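Local coordinates for protein alkylhalidase CmlS (Streptomyces venezuelae, PDB 3I3L) that serves as a flavin-dependent halogenase in chloramphenicol biosynthesis and carries an FAD cofactor covalently bound to the protein, at residues T95-Q100 against C276-D281; Q100-W105 against S382-D387. All blocks are in the same frame, centred on the assembly; numbering follows the deposited sequence.

Interaction 1 (T95-Q100 against C276-D281); sequences TFLWGQ and CAKAMD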
ATOM      1  N   THR A  95      15.521  -1.400  -3.098  1.00 30.36           N
ATOM      2  CA  THR A  95      16.644  -0.475  -3.190  1.00 29.94           C
ATOM      3  C   THR A  95      16.377   0.677  -4.176  1.00 30.56           C
ATOM      4  O   THR A  95      15.826   0.475  -5.262  1.00 30.37           O
ATOM      5  CB  THR A  95      17.965  -1.227  -3.475  1.00 30.10           C
ATOM      6  OG1 THR A  95      18.242  -2.113  -2.359  1.00 25.88           O
ATOM      7  CG2 THR A  95      19.155  -0.250  -3.614  1.00 26.09           C
ATOM      8  N   PHE A  96      16.780   1.875  -3.781  1.00 29.80           N
ATOM      9  CA  PHE A  96      16.486   3.098  -4.518  1.00 31.29           C
ATOM     10  C   PHE A  96      17.749   3.849  -4.901  1.00 32.71           C
ATOM     11  O   PHE A  96      18.607   4.114  -4.035  1.00 34.83           O
ATOM     12  CB  PHE A  96      15.584   3.991  -3.669  1.00 30.30           C
ATOM     13  CG  PHE A  96      14.231   3.431  -3.474  1.00 31.87           C
ATOM     14  CD1 PHE A  96      13.196   3.761  -4.326  1.00 34.84           C
ATOM     15  CD2 PHE A  96      13.998   2.522  -2.481  1.00 37.54           C
ATOM     16  CE1 PHE A  96      11.949   3.211  -4.184  1.00 34.55           C
ATOM     17  CE2 PHE A  96      12.723   1.950  -2.324  1.00 39.20           C
ATOM     18  CZ  PHE A  96      11.696   2.309  -3.169  1.00 34.62           C
ATOM     19  N   LEU A  97      17.883   4.170  -6.193  1.00 32.76           N
ATOM     20  CA  LEU A  97      18.970   5.072  -6.631  1.00 32.79           C
ATOM     21  C   LEU A  97      18.304   6.361  -6.992  1.00 31.01           C
ATOM     22  O   LEU A  97      17.781   6.483  -8.090  1.00 31.00           O
ATOM     23  CB  LEU A  97      19.777   4.504  -7.807  1.00 33.17           C
ATOM     24  CG  LEU A  97      20.211   3.040  -7.611  1.00 36.70           C
ATOM     25  CD1 LEU A  97      21.183   2.608  -8.705  1.00 41.28           C
ATOM     26  CD2 LEU A  97      20.823   2.806  -6.250  1.00 39.67           C
ATOM     27  N   TRP A  98      18.301   7.301  -6.041  1.00 29.46           N
ATOM     28  CA  TRP A  98      17.267   8.339  -5.985  1.00 29.89           C
ATOM     29  C   TRP A  98      17.824   9.746  -6.058  1.00 31.03           C
ATOM     30  O   TRP A  98      18.282  10.305  -5.059  1.00 28.82           O
ATOM     31  CB  TRP A  98      16.397   8.171  -4.698  1.00 30.64           C
ATOM     32  CG  TRP A  98      15.033   8.753  -4.909  1.00 28.97           C
ATOM     33  CD1 TRP A  98      14.525   9.866  -4.325  1.00 29.60           C
ATOM     34  CD2 TRP A  98      14.028   8.258  -5.790  1.00 25.53           C
ATOM     35  NE1 TRP A  98      13.251  10.100  -4.784  1.00 30.16           N
ATOM     36  CE2 TRP A  98      12.935   9.136  -5.709  1.00 27.44           C
ATOM     37  CE3 TRP A  98      13.953   7.158  -6.647  1.00 26.84           C
ATOM     38  CZ2 TRP A  98      11.767   8.956  -6.457  1.00 26.23           C
ATOM     39  CZ3 TRP A  98      12.797   6.989  -7.413  1.00 27.70           C
ATOM     40  CH2 TRP A  98      11.712   7.880  -7.291  1.00 27.32           C
ATOM     41  N   GLY A  99      17.779  10.316  -7.256  1.00 31.75           N
ATOM     42  CA  GLY A  99      18.474  11.558  -7.517  1.00 33.67           C
ATOM     43  C   GLY A  99      19.819  11.266  -8.130  1.00 35.78           C
ATOM     44  O   GLY A  99      20.193  10.074  -8.272  1.00 35.99           O
ATOM     45  N   GLN A 100      20.552  12.322  -8.518  1.00 35.63           N
ATOM     46  CA  GLN A 100      21.869  12.106  -9.157  1.00 35.93           C
ATOM     47  C   GLN A 100      22.943  12.273  -8.117  1.00 35.96           C
ATOM     48  O   GLN A 100      22.777  13.062  -7.175  1.00 35.66           O
ATOM     49  CB  GLN A 100      22.072  13.068 -10.346  1.00 36.39           C
ATOM     50  CG  GLN A 100      21.073  12.817 -11.520  1.00 36.18           C
ATOM     51  CD  GLN A 100      21.247  11.437 -12.144  1.00 38.54           C
ATOM     52  OE1 GLN A 100      22.373  11.013 -12.443  1.00 41.48           O
ATOM     53  NE2 GLN A 100      20.141  10.705 -12.299  1.00 35.03           N
ATOM     54  N   CYS A 276      19.583   6.182 -18.770  1.00 33.00           N
ATOM     55  CA  CYS A 276      19.684   5.899 -17.323  1.00 33.42           C
ATOM     56  C   CYS A 276      20.958   5.105 -17.083  1.00 35.35           C
ATOM     57  O   CYS A 276      20.969   3.863 -17.153  1.00 35.00           O
ATOM     58  CB  CYS A 276      18.462   5.119 -16.807  1.00 32.22           C
ATOM     59  SG  CYS A 276      18.567   4.744 -15.025  1.00 34.79           S
ATOM     60  N   ALA A 277      22.041   5.838 -16.802  1.00 36.31           N
ATOM     61  CA  ALA A 277      23.368   5.236 -16.735  1.00 36.81           C
ATOM     62  C   ALA A 277      23.452   4.094 -15.694  1.00 36.93           C
ATOM     63  O   ALA A 277      23.876   2.992 -16.033  1.00 39.90           O
ATOM     64  CB  ALA A 277      24.465   6.357 -16.495  1.00 36.25           C
ATOM     65  N   LYS A 278      23.053   4.327 -14.437  1.00 37.08           N
ATOM     66  CA  LYS A 278      23.158   3.266 -13.414  1.00 36.84           C
ATOM     67  C   LYS A 278      22.390   2.003 -13.879  1.00 38.55           C
ATOM     68  O   LYS A 278      22.828   0.861 -13.635  1.00 38.94           O
ATOM     69  CB  LYS A 278      22.690   3.740 -12.042  1.00 37.74           C
ATOM     70  CG  LYS A 278      23.653   4.822 -11.306  1.00 39.38           C
ATOM     71  CD  LYS A 278      22.796   5.960 -10.517  1.00 39.32           C
ATOM     72  CE  LYS A 278      22.264   7.170 -11.417  1.00 39.57           C
ATOM     73  NZ  LYS A 278      22.116   6.880 -13.023  1.00 37.14           N
ATOM     74  N   ALA A 279      21.268   2.189 -14.592  1.00 37.60           N
ATOM     75  CA  ALA A 279      20.516   1.030 -15.110  1.00 37.68           C
ATOM     76  C   ALA A 279      21.260   0.280 -16.221  1.00 38.45           C
ATOM     77  O   ALA A 279      21.323  -0.911 -16.209  1.00 38.86           O
ATOM     78  CB  ALA A 279      19.093   1.426 -15.576  1.00 33.69           C
ATOM     79  N   MET A 280      21.810   1.003 -17.184  1.00 41.10           N
ATOM     80  CA  MET A 280      22.627   0.377 -18.223  1.00 42.67           C
ATOM     81  C   MET A 280      23.843  -0.251 -17.572  1.00 43.99           C
ATOM     82  O   MET A 280      24.231  -1.349 -17.927  1.00 45.11           O
ATOM     83  CB  MET A 280      23.026   1.381 -19.298  1.00 42.94           C
ATOM     84  CG  MET A 280      21.838   1.949 -20.101  1.00 41.67           C
ATOM     85  SD  MET A 280      21.071   0.838 -21.242  1.00 31.69           S
ATOM     86  CE  MET A 280      20.237  -0.214 -20.169  1.00 42.13           C
ATOM     87  N   ASP A 281      24.402   0.433 -16.580  1.00 45.21           N
ATOM     88  CA  ASP A 281      25.443  -0.123 -15.748  1.00 47.54           C
ATOM     89  C   ASP A 281      25.042  -1.565 -15.344  1.00 48.26           C
ATOM     90  O   ASP A 281      25.735  -2.515 -15.747  1.00 48.40           O
ATOM     91  CB  ASP A 281      25.601   0.757 -14.519  1.00 49.17           C
ATOM     92  CG  ASP A 281      26.810   0.431 -13.695  1.00 55.12           C
ATOM     93  OD1 ASP A 281      27.455  -0.649 -13.897  1.00 59.19           O
ATOM     94  OD2 ASP A 281      27.108   1.295 -12.810  1.00 59.48           O
TER
HETATM   95  O   HOH W   1      23.369   9.108 -14.138  1.00 45.56           O
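Leu97, at the end of strand 89-97, meets Lys278 in the first turn of helix 277-283. The touching branch is CD1, which lies 3.8 Å from Lys278 CB and also reaches CD of that side chain at 4.1 Å. The two side chains run antiparallel alongside one another, so the leucine lies against the aliphatic part of the lysine; Pro104 and Ile229 also touch the leucine. At Gly99 the chain has left the strand and takes a positive phi of 96°, where a side chain would collide with the carbonyl oxygen before it; its N is held by Thr230 OG1. Gln100 then brings its amide oxygen beside the far end of the lysine, with OE1 4.0 Å from Lys278 CE. A water joins the two polar ends, donating to Gln100 OE1 at 2.7 Å and accepting from Lys278 NZ at 2.8 Å. Lys278 bends at chi2 and chi3, and its end is modelled turned toward the water; the NH2 of the Gln100 amide is bonded to Glu385. Here a short helix packs through one long side chain onto the end of a strand in the large mixed sheet, within the FAD-binding domain of a halogenase family related to flavin monooxygenases.

Interaction 2 (Q100-W105 against S382-D387); sequences QDQAPW and SFTEPD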
ATOM      1  N   GLN A 100      20.552  12.322  -8.518  1.00 35.63           N
ATOM      2  CA  GLN A 100      21.869  12.106  -9.157  1.00 35.93           C
ATOM      3  C   GLN A 100      22.943  12.273  -8.117  1.00 35.96           C
ATOM      4  O   GLN A 100      22.777  13.062  -7.175  1.00 35.66           O
ATOM      5  CB  GLN A 100      22.072  13.068 -10.346  1.00 36.39           C
ATOM      6  CG  GLN A 100      21.073  12.817 -11.520  1.00 36.18           C
ATOM      7  CD  GLN A 100      21.247  11.437 -12.144  1.00 38.54           C
ATOM      8  OE1 GLN A 100      22.373  11.013 -12.443  1.00 41.48           O
ATOM      9  NE2 GLN A 100      20.141  10.705 -12.299  1.00 35.03           N
ATOM     10  N   ASP A 101      24.023  11.495  -8.248  1.00 37.28           N
ATOM     11  CA  ASP A 101      25.122  11.531  -7.262  1.00 39.12           C
ATOM     12  C   ASP A 101      24.663  11.438  -5.825  1.00 39.61           C
ATOM     13  O   ASP A 101      25.086  12.221  -4.954  1.00 40.13           O
ATOM     14  CB  ASP A 101      25.939  12.794  -7.473  1.00 40.74           C
ATOM     15  CG  ASP A 101      26.699  12.743  -8.773  1.00 47.45           C
ATOM     16  OD1 ASP A 101      27.707  11.956  -8.801  1.00 53.97           O
ATOM     17  OD2 ASP A 101      26.262  13.428  -9.756  1.00 49.45           O
ATOM     18  N   GLN A 102      23.753  10.505  -5.563  1.00 39.57           N
ATOM     19  CA  GLN A 102      23.359  10.251  -4.187  1.00 38.59           C
ATOM     20  C   GLN A 102      23.833   8.870  -3.864  1.00 36.47           C
ATOM     21  O   GLN A 102      23.859   7.989  -4.717  1.00 34.08           O
ATOM     22  CB  GLN A 102      21.828  10.335  -3.998  1.00 38.99           C
ATOM     23  CG  GLN A 102      21.215  11.662  -4.444  1.00 41.02           C
ATOM     24  CD  GLN A 102      21.561  12.825  -3.521  1.00 43.91           C
ATOM     25  OE1 GLN A 102      21.235  12.804  -2.332  1.00 45.92           O
ATOM     26  NE2 GLN A 102      22.221  13.844  -4.072  1.00 41.83           N
ATOM     27  N   ALA A 103      24.217   8.678  -2.617  1.00 35.73           N
ATOM     28  CA  ALA A 103      24.431   7.329  -2.102  1.00 34.40           C
ATOM     29  C   ALA A 103      23.102   6.547  -2.310  1.00 32.31           C
ATOM     30  O   ALA A 103      22.020   7.121  -2.158  1.00 31.43           O
ATOM     31  CB  ALA A 103      24.746   7.447  -0.604  1.00 33.46           C
ATOM     32  N   PRO A 104      23.184   5.268  -2.612  1.00 32.26           N
ATOM     33  CA  PRO A 104      21.994   4.383  -2.638  1.00 32.98           C
ATOM     34  C   PRO A 104      21.294   4.296  -1.290  1.00 32.55           C
ATOM     35  O   PRO A 104      21.932   4.506  -0.278  1.00 33.29           O
ATOM     36  CB  PRO A 104      22.580   2.992  -2.993  1.00 32.85           C
ATOM     37  CG  PRO A 104      23.907   3.287  -3.638  1.00 32.92           C
ATOM     38  CD  PRO A 104      24.431   4.553  -2.968  1.00 33.57           C
ATOM     39  N   TRP A 105      19.990   4.031  -1.275  1.00 30.73           N
ATOM     40  CA  TRP A 105      19.352   3.609  -0.029  1.00 31.94           C
ATOM     41  C   TRP A 105      18.459   2.372  -0.155  1.00 32.37           C
ATOM     42  O   TRP A 105      17.923   2.096  -1.237  1.00 32.56           O
ATOM     43  CB  TRP A 105      18.633   4.772   0.684  1.00 32.03           C
ATOM     44  CG  TRP A 105      17.352   5.181   0.052  1.00 33.53           C
ATOM     45  CD1 TRP A 105      17.157   6.128  -0.952  1.00 34.90           C
ATOM     46  CD2 TRP A 105      16.062   4.688   0.414  1.00 39.18           C
ATOM     47  NE1 TRP A 105      15.795   6.233  -1.218  1.00 40.22           N
ATOM     48  CE2 TRP A 105      15.109   5.360  -0.398  1.00 38.90           C
ATOM     49  CE3 TRP A 105      15.610   3.729   1.368  1.00 38.83           C
ATOM     50  CZ2 TRP A 105      13.738   5.083  -0.315  1.00 40.45           C
ATOM     51  CZ3 TRP A 105      14.217   3.504   1.498  1.00 41.80           C
ATOM     52  CH2 TRP A 105      13.306   4.168   0.646  1.00 40.66           C
ATOM     53  N   SER A 382      13.818  15.660  -7.176  1.00 30.97           N
ATOM     54  CA  SER A 382      13.706  16.807  -8.066  1.00 31.54           C
ATOM     55  C   SER A 382      14.859  17.825  -7.849  1.00 31.72           C
ATOM     56  O   SER A 382      15.167  18.604  -8.756  1.00 31.57           O
ATOM     57  CB  SER A 382      12.350  17.494  -7.953  1.00 29.51           C
ATOM     58  OG  SER A 382      12.253  18.185  -6.710  1.00 31.64           O
ATOM     59  N   PHE A 383      15.492  17.778  -6.679  1.00 31.92           N
ATOM     60  CA  PHE A 383      16.633  18.646  -6.387  1.00 33.62           C
ATOM     61  C   PHE A 383      17.858  18.305  -7.223  1.00 34.98           C
ATOM     62  O   PHE A 383      18.690  19.176  -7.508  1.00 36.75           O
ATOM     63  CB  PHE A 383      16.971  18.593  -4.898  1.00 34.14           C
ATOM     64  CG  PHE A 383      15.910  19.235  -4.040  1.00 38.04           C
ATOM     65  CD1 PHE A 383      15.509  20.551  -4.294  1.00 40.66           C
ATOM     66  CD2 PHE A 383      15.314  18.541  -3.006  1.00 36.46           C
ATOM     67  CE1 PHE A 383      14.519  21.171  -3.513  1.00 41.13           C
ATOM     68  CE2 PHE A 383      14.299  19.159  -2.235  1.00 38.84           C
ATOM     69  CZ  PHE A 383      13.910  20.458  -2.490  1.00 36.97           C
ATOM     70  N   THR A 384      17.975  17.049  -7.652  1.00 33.83           N
ATOM     71  CA  THR A 384      19.117  16.679  -8.450  1.00 34.29           C
ATOM     72  C   THR A 384      18.749  16.174  -9.829  1.00 34.59           C
ATOM     73  O   THR A 384      19.639  15.848 -10.619  1.00 37.16           O
ATOM     74  CB  THR A 384      20.019  15.686  -7.756  1.00 34.46           C
ATOM     75  OG1 THR A 384      19.264  14.520  -7.435  1.00 32.65           O
ATOM     76  CG2 THR A 384      20.614  16.341  -6.459  1.00 36.60           C
ATOM     77  N   GLU A 385      17.459  16.133 -10.142  1.00 30.87           N
ATOM     78  CA  GLU A 385      17.081  15.779 -11.516  1.00 29.37           C
ATOM     79  C   GLU A 385      16.677  17.062 -12.268  1.00 29.20           C
ATOM     80  O   GLU A 385      16.303  18.036 -11.642  1.00 27.89           O
ATOM     81  CB  GLU A 385      15.935  14.718 -11.530  1.00 27.79           C
ATOM     82  CG  GLU A 385      16.362  13.329 -11.063  1.00 25.96           C
ATOM     83  CD  GLU A 385      17.276  12.590 -12.043  1.00 31.37           C
ATOM     84  OE1 GLU A 385      17.480  13.041 -13.204  1.00 33.28           O
ATOM     85  OE2 GLU A 385      17.833  11.524 -11.658  1.00 30.69           O
ATOM     86  N   PRO A 386      16.755  17.060 -13.610  1.00 30.90           N
ATOM     87  CA  PRO A 386      16.502  18.281 -14.370  1.00 31.49           C
ATOM     88  C   PRO A 386      15.040  18.739 -14.267  1.00 33.77           C
ATOM     89  O   PRO A 386      14.146  18.004 -13.736  1.00 34.11           O
ATOM     90  CB  PRO A 386      16.819  17.872 -15.832  1.00 34.16           C
ATOM     91  CG  PRO A 386      17.078  16.356 -15.806  1.00 33.06           C
ATOM     92  CD  PRO A 386      17.439  16.029 -14.420  1.00 31.18           C
ATOM     93  N   ASP A 387      14.771  19.939 -14.752  1.00 32.53           N
ATOM     94  CA  ASP A 387      13.432  20.457 -14.657  1.00 31.73           C
ATOM     95  C   ASP A 387      12.641  20.022 -15.886  1.00 31.56           C
ATOM     96  O   ASP A 387      12.238  20.879 -16.713  1.00 33.91           O
ATOM     97  CB  ASP A 387      13.423  21.977 -14.463  1.00 28.57           C
ATOM     98  CG  ASP A 387      11.994  22.554 -14.477  1.00 34.34           C
ATOM     99  OD1 ASP A 387      11.000  21.815 -14.163  1.00 37.24           O
ATOM    100  OD2 ASP A 387      11.836  23.728 -14.809  1.00 27.81           O
TER
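Thr384 places its OG1 between its own backbone N and carbonyl carbon (chi1 58°), which aims the hydroxyl at the backbone of Gln100 and turns CG2 toward Gln102. The side chains of Gln100 and Glu385 both bend at chi2, and these bends bring amide and carboxylate together. Gln100 N donates to Thr384 OG1 at 2.8 Å, where the two chains run closest. Beside this bond the carbonyl O of Thr384 lies 3.5 Å from Gln100 CG. Further out, Gln100 NE2 gives a nearly straight (174°) bond to Glu385 OE2, modelled at 2.5 Å, a length too short to press. The acceptor lies in the amide plane, but the nitrogen comes to the syn side of the carboxylate somewhat out of its plane, the two flat groups being turned 79° against each other. Glu385 is buried, and its OE2 is also bonded to Thr230 OG1. A leucine in place of Gln100 would probably take away this amide donor and leave the buried carboxylate oxygen leaning on Thr230 OG1. Gln102 folds back so that its NE2 bonds to Gln100 O at 3.2 Å, and the same nitrogen comes 3.8 Å from Thr384 CG2; Trp409 touches both Gln102 and Thr384. The contact thus joins the loop between strands 89-97 and 105-108 to the loop that links helix 352-382 to helix 389-394, with helix 400-406 against Phe383 and helix 430-439 against Trp105.

In the fold
Interactions 1 and 2 have centres about 9 Å apart and share Gln100, which ends one segment and begins the next. Strand 89-97 and the loop after it thus run continuously through both, and Phe96 N to Trp105 O, a probable backbone hydrogen bond, ties that strand to strand 105-108. Along the chain the partners come later, helix 277-283 first and then the loop after helix 352-382, so the two contacts cross. Together they join the end of strand 89-97 and the loop after it to two distant parts of the chain. The centres of both lie about 24 Å from the centre of the chain, away from the FAD-binding residues.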